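Succinate-semialdehyde dehydrogenase (Synechococcus sp., PDB 4ITA) catalyses, as a member of the aldehyde dehydrogenase family, the oxidation of succinic semialdehyde to succinate, probably with NADP+ as the hydride acceptor. Local coordinates at residues A32-A37 against L123-A128; R62-F67 against A84-S89; F67-T72 against D295-E300; V238-A243 against P398-R403; Q377-A382 against I405-A410. All blocks are in the same frame, centred on the assembly; numbering follows the deposited sequence.

Interaction 1 (A32-A37 against L123-A128)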
# COMPACT_ATOMS: atom_id res chain seq x y z
N ALA A 32 -6.42 -23.84 4.44
CA ALA A 32 -5.72 -24.60 5.47
C ALA A 32 -4.44 -25.21 4.90
O ALA A 32 -3.39 -25.17 5.55
CB ALA A 32 -6.61 -25.69 6.03
N LYS A 33 -4.52 -25.76 3.70
CA LYS A 33 -3.34 -26.37 3.09
C LYS A 33 -2.30 -25.31 2.74
O LYS A 33 -1.10 -25.54 2.91
CB LYS A 33 -3.71 -27.20 1.85
CG LYS A 33 -2.51 -27.99 1.30
CD LYS A 33 -2.91 -29.02 0.27
CE LYS A 33 -3.35 -28.39 -1.02
NZ LYS A 33 -3.83 -29.45 -1.97
N ALA A 34 -2.75 -24.16 2.25
CA ALA A 34 -1.82 -23.06 1.97
C ALA A 34 -1.08 -22.60 3.21
O ALA A 34 0.12 -22.32 3.17
CB ALA A 34 -2.58 -21.89 1.36
N GLN A 35 -1.78 -22.53 4.34
CA GLN A 35 -1.16 -22.14 5.58
C GLN A 35 -0.09 -23.13 6.02
O GLN A 35 1.02 -22.75 6.42
CB GLN A 35 -2.21 -21.94 6.68
CG GLN A 35 -1.61 -21.51 8.00
CD GLN A 35 -0.89 -20.18 7.88
OE1 GLN A 35 -1.23 -19.34 7.04
NE2 GLN A 35 0.13 -19.98 8.72
N GLU A 36 -0.42 -24.42 5.95
CA GLU A 36 0.55 -25.45 6.28
C GLU A 36 1.74 -25.39 5.32
O GLU A 36 2.90 -25.49 5.74
CB GLU A 36 -0.12 -26.81 6.20
CG GLU A 36 0.77 -27.97 6.59
CD GLU A 36 -0.04 -29.25 6.73
OE1 GLU A 36 -0.01 -30.07 5.79
OE2 GLU A 36 -0.72 -29.40 7.77
N ALA A 37 1.46 -25.21 4.03
CA ALA A 37 2.53 -25.13 3.05
C ALA A 37 3.43 -23.93 3.31
O ALA A 37 4.65 -24.04 3.20
CB ALA A 37 1.98 -25.08 1.64
N LEU A 123 4.83 -12.45 4.00
CA LEU A 123 3.66 -12.25 4.84
C LEU A 123 2.87 -13.53 5.10
O LEU A 123 2.34 -13.73 6.19
CB LEU A 123 2.73 -11.21 4.22
CG LEU A 123 3.24 -9.77 4.14
CD1 LEU A 123 2.22 -8.92 3.42
CD2 LEU A 123 3.55 -9.22 5.52
N GLY A 124 2.78 -14.40 4.09
CA GLY A 124 1.95 -15.59 4.20
C GLY A 124 1.15 -15.79 2.92
O GLY A 124 1.67 -15.64 1.82
N ILE A 125 -0.13 -16.12 3.08
CA ILE A 125 -0.99 -16.33 1.92
C ILE A 125 -1.41 -15.00 1.28
O ILE A 125 -1.99 -14.13 1.93
CB ILE A 125 -2.28 -17.09 2.30
CG1 ILE A 125 -1.98 -18.43 2.99
CG2 ILE A 125 -3.14 -17.31 1.06
CD1 ILE A 125 -3.23 -19.10 3.55
N LEU A 126 -1.12 -14.89 -0.01
CA LEU A 126 -1.57 -13.77 -0.85
C LEU A 126 -2.70 -14.24 -1.75
O LEU A 126 -2.58 -15.26 -2.44
CB LEU A 126 -0.40 -13.27 -1.71
CG LEU A 126 -0.68 -12.25 -2.83
CD1 LEU A 126 -1.16 -10.92 -2.28
CD2 LEU A 126 0.58 -12.04 -3.67
N LEU A 127 -3.81 -13.51 -1.73
CA LEU A 127 -4.88 -13.69 -2.70
C LEU A 127 -4.61 -12.83 -3.92
O LEU A 127 -4.33 -11.64 -3.79
CB LEU A 127 -6.23 -13.28 -2.10
CG LEU A 127 -7.37 -13.04 -3.11
CD1 LEU A 127 -7.79 -14.30 -3.83
CD2 LEU A 127 -8.56 -12.43 -2.39
N ALA A 128 -4.71 -13.42 -5.10
CA ALA A 128 -4.66 -12.68 -6.35
C ALA A 128 -5.94 -12.88 -7.15
O ALA A 128 -6.38 -14.02 -7.37
CB ALA A 128 -3.48 -13.11 -7.17

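Interaction 2 (R62-F67 against A84-S89)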
# COMPACT_ATOMS: atom_id res chain seq x y z
N ARG A 62 9.42 -24.17 -23.45
CA ARG A 62 9.32 -25.36 -24.28
C ARG A 62 7.95 -25.49 -24.95
O ARG A 62 7.86 -25.80 -26.14
CB ARG A 62 9.60 -26.61 -23.46
CG ARG A 62 9.48 -27.88 -24.29
CD ARG A 62 9.73 -29.13 -23.48
NE ARG A 62 9.54 -30.32 -24.30
CZ ARG A 62 9.74 -31.56 -23.88
NH1 ARG A 62 10.14 -31.79 -22.64
NH2 ARG A 62 9.54 -32.58 -24.71
N ASP A 63 6.89 -25.28 -24.18
CA ASP A 63 5.54 -25.59 -24.66
C ASP A 63 4.73 -24.33 -24.96
O ASP A 63 3.51 -24.31 -24.79
CB ASP A 63 4.81 -26.50 -23.65
CG ASP A 63 5.47 -27.88 -23.51
OD1 ASP A 63 5.96 -28.40 -24.53
OD2 ASP A 63 5.50 -28.43 -22.40
N THR A 64 5.41 -23.30 -25.44
CA THR A 64 4.79 -22.00 -25.70
C THR A 64 3.56 -22.10 -26.60
O THR A 64 2.53 -21.48 -26.33
CB THR A 64 5.83 -20.97 -26.24
OG1 THR A 64 5.30 -19.65 -26.15
CG2 THR A 64 6.20 -21.25 -27.69
N SER A 65 3.65 -22.89 -27.66
CA SER A 65 2.57 -22.98 -28.62
C SER A 65 1.34 -23.65 -28.03
O SER A 65 0.21 -23.22 -28.26
CB SER A 65 3.03 -23.74 -29.86
OG SER A 65 2.05 -23.66 -30.87
N LYS A 66 1.56 -24.69 -27.23
CA LYS A 66 0.47 -25.38 -26.57
C LYS A 66 -0.25 -24.47 -25.57
O LYS A 66 -1.48 -24.40 -25.54
CB LYS A 66 0.98 -26.64 -25.86
CG LYS A 66 -0.07 -27.31 -24.97
CD LYS A 66 0.40 -28.67 -24.45
CE LYS A 66 1.10 -28.57 -23.10
NZ LYS A 66 1.39 -29.92 -22.53
N PHE A 67 0.52 -23.76 -24.75
CA PHE A 67 -0.10 -22.85 -23.79
C PHE A 67 -0.82 -21.74 -24.52
O PHE A 67 -1.92 -21.34 -24.13
CB PHE A 67 0.94 -22.29 -22.82
CG PHE A 67 1.57 -23.34 -21.95
CD1 PHE A 67 0.79 -24.29 -21.31
CD2 PHE A 67 2.95 -23.39 -21.80
CE1 PHE A 67 1.37 -25.27 -20.52
CE2 PHE A 67 3.54 -24.37 -21.02
CZ PHE A 67 2.75 -25.31 -20.38
N ALA A 84 3.84 -14.96 -27.63
CA ALA A 84 4.62 -13.89 -27.01
C ALA A 84 4.29 -13.75 -25.53
O ALA A 84 5.18 -13.50 -24.70
CB ALA A 84 4.42 -12.56 -27.75
N GLU A 85 3.02 -13.93 -25.17
CA GLU A 85 2.62 -13.82 -23.77
C GLU A 85 3.25 -14.93 -22.92
O GLU A 85 3.70 -14.69 -21.79
CB GLU A 85 1.09 -13.81 -23.62
CG GLU A 85 0.70 -13.69 -22.17
CD GLU A 85 -0.79 -13.55 -21.93
OE1 GLU A 85 -1.57 -13.28 -22.87
OE2 GLU A 85 -1.18 -13.71 -20.75
N ALA A 86 3.29 -16.15 -23.45
CA ALA A 86 3.94 -17.25 -22.75
C ALA A 86 5.44 -16.97 -22.58
O ALA A 86 6.03 -17.24 -21.53
CB ALA A 86 3.72 -18.56 -23.48
N GLU A 87 6.05 -16.41 -23.62
CA GLU A 87 7.46 -16.05 -23.55
C GLU A 87 7.73 -14.98 -22.50
O GLU A 87 8.71 -15.06 -21.75
CB GLU A 87 7.95 -15.58 -24.92
CG GLU A 87 8.02 -16.68 -25.97
CD GLU A 87 8.31 -16.16 -27.37
OE1 GLU A 87 8.63 -16.99 -28.25
OE2 GLU A 87 8.20 -14.94 -27.59
N LYS A 88 6.86 -13.98 -22.42
CA LYS A 88 7.04 -12.92 -21.45
C LYS A 88 6.82 -13.44 -20.02
O LYS A 88 7.48 -12.98 -19.08
CB LYS A 88 6.10 -11.76 -21.76
CG LYS A 88 6.47 -10.45 -21.11
CD LYS A 88 5.52 -9.36 -21.56
CE LYS A 88 5.88 -8.03 -20.94
NZ LYS A 88 5.11 -6.94 -21.59
N SER A 89 5.91 -14.40 -19.88
CA SER A 89 5.69 -15.09 -18.61
C SER A 89 6.97 -15.79 -18.14
O SER A 89 7.34 -15.71 -16.96
CB SER A 89 4.54 -16.10 -18.73
OG SER A 89 3.31 -15.44 -19.00

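Interaction 3 (F67-T72 against D295-E300)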
# COMPACT_ATOMS: atom_id res chain seq x y z
N PHE A 67 0.52 -23.76 -24.75
CA PHE A 67 -0.10 -22.85 -23.79
C PHE A 67 -0.82 -21.74 -24.52
O PHE A 67 -1.92 -21.34 -24.13
CB PHE A 67 0.94 -22.29 -22.82
CG PHE A 67 1.57 -23.34 -21.95
CD1 PHE A 67 0.79 -24.29 -21.31
CD2 PHE A 67 2.95 -23.39 -21.80
CE1 PHE A 67 1.37 -25.27 -20.52
CE2 PHE A 67 3.54 -24.37 -21.02
CZ PHE A 67 2.75 -25.31 -20.38
N ALA A 68 -0.22 -21.25 -25.60
CA ALA A 68 -0.84 -20.20 -26.40
C ALA A 68 -2.19 -20.65 -26.96
O ALA A 68 -3.13 -19.87 -27.02
CB ALA A 68 0.09 -19.77 -27.52
N GLU A 69 -2.28 -21.91 -27.36
CA GLU A 69 -3.53 -22.43 -27.91
C GLU A 69 -4.64 -22.40 -26.87
O GLU A 69 -5.81 -22.15 -27.19
CB GLU A 69 -3.36 -23.85 -28.46
CG GLU A 69 -4.59 -24.38 -29.17
CD GLU A 69 -4.35 -25.73 -29.83
OE1 GLU A 69 -3.38 -26.42 -29.45
OE2 GLU A 69 -5.13 -26.09 -30.73
N ILE A 70 -4.28 -22.65 -25.61
CA ILE A 70 -5.28 -22.60 -24.54
C ILE A 70 -5.80 -21.17 -24.41
O ILE A 70 -7.02 -20.96 -24.34
CB ILE A 70 -4.71 -23.06 -23.19
CG1 ILE A 70 -4.14 -24.48 -23.28
CG2 ILE A 70 -5.79 -23.01 -22.12
CD1 ILE A 70 -3.41 -24.91 -22.02
N MET A 71 -4.89 -20.20 -24.40
CA MET A 71 -5.27 -18.78 -24.29
C MET A 71 -6.19 -18.37 -25.43
O MET A 71 -7.25 -17.78 -25.21
CB MET A 71 -4.03 -17.87 -24.28
CG MET A 71 -3.06 -18.08 -23.11
SD MET A 71 -1.69 -16.88 -23.06
CE MET A 71 -0.26 -17.98 -23.04
N THR A 72 -5.78 -18.67 -26.66
CA THR A 72 -6.57 -18.32 -27.83
C THR A 72 -7.95 -18.96 -27.82
O THR A 72 -8.95 -18.31 -28.11
CB THR A 72 -5.81 -18.70 -29.11
OG1 THR A 72 -4.59 -17.96 -29.16
CG2 THR A 72 -6.64 -18.41 -30.36
N ASP A 295 -9.92 -15.75 -37.73
CA ASP A 295 -9.63 -16.79 -36.75
C ASP A 295 -8.29 -16.49 -36.09
O ASP A 295 -7.27 -16.41 -36.77
CB ASP A 295 -9.56 -18.15 -37.46
CG ASP A 295 -9.51 -19.33 -36.49
OD1 ASP A 295 -9.12 -19.15 -35.33
OD2 ASP A 295 -9.88 -20.44 -36.91
N PRO A 296 -8.29 -16.32 -34.76
CA PRO A 296 -7.04 -15.96 -34.08
C PRO A 296 -5.98 -17.07 -34.10
O PRO A 296 -4.81 -16.79 -33.88
CB PRO A 296 -7.50 -15.65 -32.65
CG PRO A 296 -8.78 -16.43 -32.48
CD PRO A 296 -9.44 -16.35 -33.84
N MET A 297 -6.38 -18.30 -34.41
CA MET A 297 -5.40 -19.38 -34.55
C MET A 297 -4.55 -19.25 -35.82
O MET A 297 -3.46 -19.80 -35.89
CB MET A 297 -6.05 -20.76 -34.48
CG MET A 297 -6.42 -21.22 -33.08
SD MET A 297 -5.06 -21.41 -31.88
CE MET A 297 -3.94 -22.52 -32.72
N ALA A 298 -5.05 -18.52 -36.82
CA ALA A 298 -4.30 -18.32 -38.06
C ALA A 298 -3.20 -17.29 -37.87
O ALA A 298 -3.45 -16.20 -37.35
CB ALA A 298 -5.24 -17.89 -39.17
N PRO A 299 -1.96 -17.61 -38.28
CA PRO A 299 -0.83 -16.72 -38.00
C PRO A 299 -0.92 -15.34 -38.67
O PRO A 299 -0.28 -14.39 -38.22
CB PRO A 299 0.38 -17.50 -38.54
CG PRO A 299 -0.20 -18.48 -39.51
CD PRO A 299 -1.54 -18.85 -38.95
N GLU A 300 -1.72 -15.23 -39.72
CA GLU A 300 -1.85 -13.98 -40.45
C GLU A 300 -2.89 -13.03 -39.82
O GLU A 300 -2.99 -11.86 -40.20
CB GLU A 300 -2.24 -14.26 -41.90
CG GLU A 300 -3.61 -14.91 -42.05
CD GLU A 300 -3.56 -16.43 -42.04
OE1 GLU A 300 -4.61 -17.05 -42.33
OE2 GLU A 300 -2.49 -17.00 -41.77

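Interaction 4 (V238-A243 against P398-R403)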
# COMPACT_ATOMS: atom_id res chain seq x y z
N VAL A 238 0.04 10.94 -27.77
CA VAL A 238 0.15 12.33 -28.19
C VAL A 238 1.19 12.44 -29.29
O VAL A 238 2.31 11.95 -29.14
CB VAL A 238 0.56 13.23 -27.01
CG1 VAL A 238 0.53 14.68 -27.44
CG2 VAL A 238 -0.38 13.03 -25.81
N VAL A 239 0.82 13.07 -30.41
CA VAL A 239 1.72 13.18 -31.54
C VAL A 239 1.94 14.64 -31.92
O VAL A 239 1.00 15.34 -32.28
CB VAL A 239 1.20 12.40 -32.76
CG1 VAL A 239 2.23 12.44 -33.90
CG2 VAL A 239 0.91 10.95 -32.38
N PHE A 240 3.19 15.09 -31.82
CA PHE A 240 3.52 16.49 -32.04
C PHE A 240 4.31 16.70 -33.34
O PHE A 240 4.75 15.73 -33.97
CB PHE A 240 4.18 17.08 -30.78
CG PHE A 240 3.23 17.90 -29.95
CD1 PHE A 240 1.95 17.42 -29.69
CD2 PHE A 240 3.60 19.14 -29.45
CE1 PHE A 240 1.06 18.17 -28.95
CE2 PHE A 240 2.70 19.88 -28.70
CZ PHE A 240 1.43 19.40 -28.45
N PRO A 241 4.47 17.97 -33.78
CA PRO A 241 4.96 18.19 -35.15
C PRO A 241 6.37 17.67 -35.47
O PRO A 241 6.64 17.40 -36.65
CB PRO A 241 4.91 19.72 -35.29
CG PRO A 241 3.83 20.14 -34.34
CD PRO A 241 3.99 19.23 -33.17
N SER A 242 7.23 17.50 -34.48
CA SER A 242 8.58 17.01 -34.75
C SER A 242 8.67 15.49 -34.69
O SER A 242 9.76 14.92 -34.82
CB SER A 242 9.59 17.62 -33.78
OG SER A 242 9.33 17.22 -32.44
N ALA A 243 7.54 14.82 -34.51
CA ALA A 243 7.54 13.36 -34.44
C ALA A 243 7.87 12.68 -35.77
O ALA A 243 7.63 13.25 -36.83
CB ALA A 243 6.19 12.87 -33.94
N PRO A 398 13.53 18.46 -27.15
CA PRO A 398 13.86 18.08 -25.77
C PRO A 398 12.99 18.78 -24.72
O PRO A 398 12.61 18.14 -23.74
CB PRO A 398 15.33 18.50 -25.64
CG PRO A 398 15.85 18.48 -27.05
CD PRO A 398 14.71 18.96 -27.89
N ALA A 399 12.67 20.05 -24.93
CA ALA A 399 11.85 20.78 -23.97
C ALA A 399 10.43 20.21 -23.88
O ALA A 399 9.87 20.08 -22.79
CB ALA A 399 11.82 22.26 -24.31
N GLU A 400 9.86 19.87 -25.03
CA GLU A 400 8.56 19.21 -25.05
C GLU A 400 8.63 17.85 -24.36
O GLU A 400 7.75 17.51 -23.58
CB GLU A 400 8.03 19.05 -26.48
CG GLU A 400 7.71 20.36 -27.17
CD GLU A 400 7.08 20.19 -28.53
OE1 GLU A 400 7.21 19.09 -29.13
OE2 GLU A 400 6.44 21.15 -29.01
N GLN A 401 9.67 17.08 -24.66
CA GLN A 401 9.84 15.76 -24.04
C GLN A 401 9.82 15.87 -22.52
O GLN A 401 9.12 15.10 -21.85
CB GLN A 401 11.15 15.10 -24.49
CG GLN A 401 11.20 14.78 -25.96
CD GLN A 401 12.54 14.24 -26.40
OE1 GLN A 401 13.56 14.47 -25.73
NE2 GLN A 401 12.56 13.54 -27.53
N GLN A 402 10.55 16.84 -21.99
CA GLN A 402 10.61 17.00 -20.54
C GLN A 402 9.28 17.43 -19.94
O GLN A 402 8.88 16.94 -18.88
CB GLN A 402 11.74 17.96 -20.14
CG GLN A 402 13.13 17.36 -20.37
CD GLN A 402 13.32 16.00 -19.69
OE1 GLN A 402 13.08 15.86 -18.49
NE2 GLN A 402 13.74 15.00 -20.46
N ARG A 403 8.56 18.32 -20.62
CA ARG A 403 7.24 18.71 -20.12
C ARG A 403 6.26 17.54 -20.13
O ARG A 403 5.49 17.38 -19.18
CB ARG A 403 6.69 19.91 -20.89
CG ARG A 403 7.35 21.23 -20.50
CD ARG A 403 6.47 22.43 -20.84
NE ARG A 403 5.18 22.38 -20.15
CZ ARG A 403 4.11 23.07 -20.53
NH1 ARG A 403 4.16 23.85 -21.61
NH2 ARG A 403 2.98 22.97 -19.85
O HOH W 1 7.28 18.89 -31.82

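Interaction 5 (Q377-A382 against I405-A410)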
# COMPACT_ATOMS: atom_id res chain seq x y z
N GLN A 377 -2.47 22.55 -24.22
CA GLN A 377 -3.76 21.94 -24.54
C GLN A 377 -3.63 20.42 -24.61
O GLN A 377 -4.51 19.69 -24.18
CB GLN A 377 -4.29 22.50 -25.85
CG GLN A 377 -5.71 22.09 -26.19
CD GLN A 377 -6.15 22.58 -27.56
OE1 GLN A 377 -5.46 23.37 -28.20
NE2 GLN A 377 -7.29 22.09 -28.03
N ALA A 378 -2.52 19.95 -25.16
CA ALA A 378 -2.27 18.51 -25.25
C ALA A 378 -2.21 17.86 -23.88
O ALA A 378 -2.81 16.81 -23.64
CB ALA A 378 -0.99 18.25 -26.00
N ILE A 379 -1.48 18.48 -22.96
CA ILE A 379 -1.34 17.95 -21.61
C ILE A 379 -2.67 18.00 -20.86
O ILE A 379 -3.07 17.03 -20.20
CB ILE A 379 -0.22 18.69 -20.86
CG1 ILE A 379 1.13 18.34 -21.51
CG2 ILE A 379 -0.23 18.33 -19.37
CD1 ILE A 379 2.28 19.23 -21.10
N ALA A 380 -3.39 19.11 -20.97
CA ALA A 380 -4.68 19.22 -20.31
C ALA A 380 -5.65 18.14 -20.78
O ALA A 380 -6.34 17.50 -19.98
CB ALA A 380 -5.28 20.61 -20.52
N LEU A 381 -5.71 17.92 -22.09
CA LEU A 381 -6.62 16.93 -22.63
C LEU A 381 -6.18 15.53 -22.24
O LEU A 381 -7.00 14.68 -21.88
CB LEU A 381 -6.73 17.07 -24.15
CG LEU A 381 -7.66 16.08 -24.86
CD1 LEU A 381 -9.06 16.17 -24.30
CD2 LEU A 381 -7.68 16.39 -26.35
N ALA A 382 -4.88 15.29 -22.31
CA ALA A 382 -4.33 13.99 -21.94
C ALA A 382 -4.70 13.60 -20.52
O ALA A 382 -4.98 12.43 -20.23
CB ALA A 382 -2.82 13.98 -22.12
N ILE A 405 7.06 14.29 -19.93
CA ILE A 405 7.51 13.41 -18.85
C ILE A 405 7.05 13.93 -17.49
O ILE A 405 6.54 13.17 -16.67
CB ILE A 405 9.05 13.26 -18.87
CG1 ILE A 405 9.48 12.44 -20.08
CG2 ILE A 405 9.54 12.62 -17.57
CD1 ILE A 405 10.97 12.50 -20.37
N GLN A 406 7.21 15.22 -17.26
CA GLN A 406 6.92 15.79 -15.95
C GLN A 406 5.42 15.94 -15.69
O GLN A 406 4.96 15.73 -14.56
CB GLN A 406 7.61 17.15 -15.81
CG GLN A 406 9.13 17.05 -15.73
CD GLN A 406 9.60 16.34 -14.47
OE1 GLN A 406 9.10 16.61 -13.38
NE2 GLN A 406 10.55 15.43 -14.62
N GLU A 407 4.66 16.29 -16.72
CA GLU A 407 3.30 16.77 -16.50
C GLU A 407 2.17 15.83 -16.89
O GLU A 407 1.03 16.07 -16.51
CB GLU A 407 3.11 18.13 -17.18
CG GLU A 407 4.06 19.20 -16.67
CD GLU A 407 3.95 20.50 -17.44
OE1 GLU A 407 2.83 20.85 -17.86
OE2 GLU A 407 5.00 21.16 -17.61
N LEU A 408 2.46 14.76 -17.63
CA LEU A 408 1.42 13.76 -17.90
C LEU A 408 1.15 12.99 -16.61
O LEU A 408 2.07 12.46 -15.98
CB LEU A 408 1.83 12.83 -19.04
CG LEU A 408 1.87 13.51 -20.41
CD1 LEU A 408 2.59 12.66 -21.45
CD2 LEU A 408 0.46 13.85 -20.86
N ASP A 409 -0.13 12.96 -16.22
CA ASP A 409 -0.54 12.36 -14.95
C ASP A 409 -0.79 10.87 -15.13
O ASP A 409 -1.93 10.42 -15.28
CB ASP A 409 -1.82 13.03 -14.43
CG ASP A 409 -1.57 14.41 -13.82
OD1 ASP A 409 -0.42 14.70 -13.45
OD2 ASP A 409 -2.55 15.18 -13.70
N ALA A 410 0.30 10.10 -15.10
CA ALA A 410 0.23 8.68 -15.36
C ALA A 410 1.33 7.98 -14.59
O ALA A 410 2.32 8.61 -14.20
CB ALA A 410 0.38 8.41 -16.85

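Interaction 1 (A32-A37 against L123-A128)
Ile-125 pushes the end of its longer branch against Ala-34, where CD1 lies 3.6 Å from Ala-34 CB and CG1 follows at 3.9 Å from the same methyl. The contact is a helix-on-sheet packing in the Rossmann-type domain of this aldehyde dehydrogenase: helix 24-41 rests on strand 115-129 close to where that strand runs between its parallel partners 152-156 and 201-207. CA of Ala-34 and CA of Ile-125, the closest CA pair, are 6.8 Å apart, a spacing that the small alanine makes possible. CG1 is anti to the carbonyl carbon (chi1 -55°) and the chain is extended beyond it, which carries CD1 to the helix. Val-152 completes the apolar patch, touching both Ala-34 and Ile-125, while Arg-200 borders it next to Gln-35. At the break in strand 115-129, just before it resumes at Ile-125, Gly-124 takes backbone angles (136°, -136°) at which a beta carbon would collide with the carbonyl oxygen of Leu-123, and which therefore call for a residue without a side chain. No hydrogen bond joins helix and strand here; beyond the alanine methyl, the isoleucine's CD1 also lies 3.8 Å from the backbone N of Gln-35.

Interaction 2 (R62-F67 against A84-S89)
Thr-64 leads with its side chain toward the helix opposite, and Ala-86 receives it. At the base, Thr-64 CB stands 4.2 Å from Ala-86 CB, already near contact. One bond further, OG1 moves in to 3.3 Å from Ala-86 CB, so a hydroxyl oxygen rests directly on a methyl group. This reach follows from the first torsion: OG1 is anti to the backbone N (chi1 -165°) and projects from the helix, which leaves CG2 between the backbone N and the carbonyl carbon. The same oxygen lies 4.0 Å from Glu-87 CG; the glutamate chain runs on extended from there, and the residue itself is exposed. The small residue at Ala-86 lets the chains come together, with CA of Thr-64 only 5.7 Å from CA of Ala-86.

The pair belongs to two successive helices of the cofactor-binding part of the fold, 64-75 and 79-103, linked by a short turn. Helix 64-75 is also broken from helix 46-62 at Asp-63, whose carbonyl O accepts from Phe-67 N in the first turn of the new helix. Phe-67 packs back on Ile-59 of the earlier helix. On helix 79-103, Glu-85 is fixed by a salt bridge to Lys-77 and by the backbone N-H groups of Phe-136 and Trp-137. Its carbonyl O accepts two donors of Ser-89, N and OG, which arrive from opposite faces of the carbonyl plane; the hydroxyl bond is 2.9 Å from Ser-89 OG to Glu-85 O.

Interaction 3 (F67-T72 against D295-E300)
Thr-72 has CG2 anti to its backbone N, with OG1 beside that N (chi1 -62°), and this aims the methyl at Pro-296 and Met-297. Met-297 answers with a hooked chain, bent at both chi2 (-61°) and chi3 (-55°), that curls its sulfur over the threonine. Thr-72 CG2 thus fits between the proline ring, 3.6 Å from Pro-296 CG, and the thioether, 3.7 Å from Met-297 SD. Glu-69, one turn earlier, crosses the methionine at about a right angle, its CG 4.0 Å from Met-297 SD. With an alanine in place of Met-297, Thr-72 CG2 would probably lose its sulfur partner and Glu-69 CG its contacts with SD and CE. The loop is shaped by a type I turn from Asp-295 to Ala-298 and by an Asx turn, in which Met-297 N donates to Asp-295 OD1 (3.0 Å) from above the carboxylate plane. The polar end of Thr-72 hydrogen-bonds with Lys-77 O. Pro-296 adds a backbone bond with His-79 at the start of helix 79-103. Helix 64-75 is thereby held between this loop, which connects helices 274-289 and 309-325, and helices 79-103 and 162-175, on which Ala-68 and Met-71 respectively pack.

Interaction 4 (V238-A243 against P398-R403)
Phe-240, just past the end of strand 235-239, turns its ring edge to Glu-400. The carboxylate's OE2 lies in the ring plane, 3.5 Å from Phe-240 CD2, and OE1 is 3.6 Å from that same carbon. Ring and carboxylate planes stand 77° apart, so the acid meets the edge steeply, where the slightly positive ring hydrogens would probably suit its charge. Phe-240 is also boxed in by edge-to-face contacts with His-273 and Phe-404. Phe-240 opens a type I beta turn, with Pro-241 and Ser-242 at its corners, closed by Ala-243 N bonding to Phe-240 O. The turn follows the C-terminal end of strand 235-239, in the mostly parallel seven-strand sheet, and faces helix 398-407, the crossover helix of the beta-alpha-beta unit between strands 390-394 and 412-415. Within the turn, Ser-242 N donates to a water at 3.0 Å, which donates to Glu-400 OE1 at 2.7 Å. Both Ser-242 OG and Glu-400 OE1 also hydrogen-bond with Thr-395 OG1. Replacing Glu-400 by an alanine would take away the carboxylate that meets the Phe-240 edge and probably leave the bridging water and Thr-395 without that partner. Ser-242 OG additionally accepts from Asn-396 N, just before the helix.

Interaction 5 (Q377-A382 against I405-A410)
Glu-407 lays a carboxylate oxygen against a methyl group: its OE1 is 3.7 Å from Ile-379 CD1, in a contact that is mainly apolar. The acid's charge is met from its own helix, where OE2 forms a salt bridge with Arg-403 NE. The two side chains cross at about a right angle, and Ile-379 grips the glutamate's stem with both branches, CG2 at 4.0 Å from Glu-407 CB and CD1 at 4.2 Å from that carbon. This is possible because CG2 is anti to the isoleucine's backbone N while CG1 lies beside it (chi1 -68°). One residue on, as the helix ends, Leu-408 presses CD2 on Ala-382 CB at 3.5 Å.

The contact joins two crossover helices, 375-383 and 398-407, which pack side by side on the seven-strand sheet of the alpha/beta fold, Ala-382 touching strand 267-273 and Leu-408 strand 412-415. The chain then bends through an inverse gamma turn centred on Asp-409, spanned by a weak bond from Ala-410 N to Leu-408 O. Asn-383 pins the joint, donating from ND2 to Glu-407 O and accepting Asp-409 N at OD1, while Lys-451 NZ of the second subunit reaches the carbonyl oxygens of Ile-405 and Leu-408.

From the N terminus, interaction 1 opens first and returns helix 24-41 to strand 115-129 of the Rossmann-type sheet. Interaction 2 lies wholly within that span and joins two consecutive helices. Interaction 3 starts on the same helix 64-75, sharing Phe-67 with interaction 2, but closes far along at 295-300, so it crosses both and ties the N-terminal helices to a distant loop. Interaction 4 opens before that closure and therefore crosses interaction 3. It in turn is crossed by interaction 5; both use helix 398-407 beside the seven-strand sheet, and they touch through Phe-240 and Ala-378. The centres of interactions 1 and 4 are about 48 Å apart.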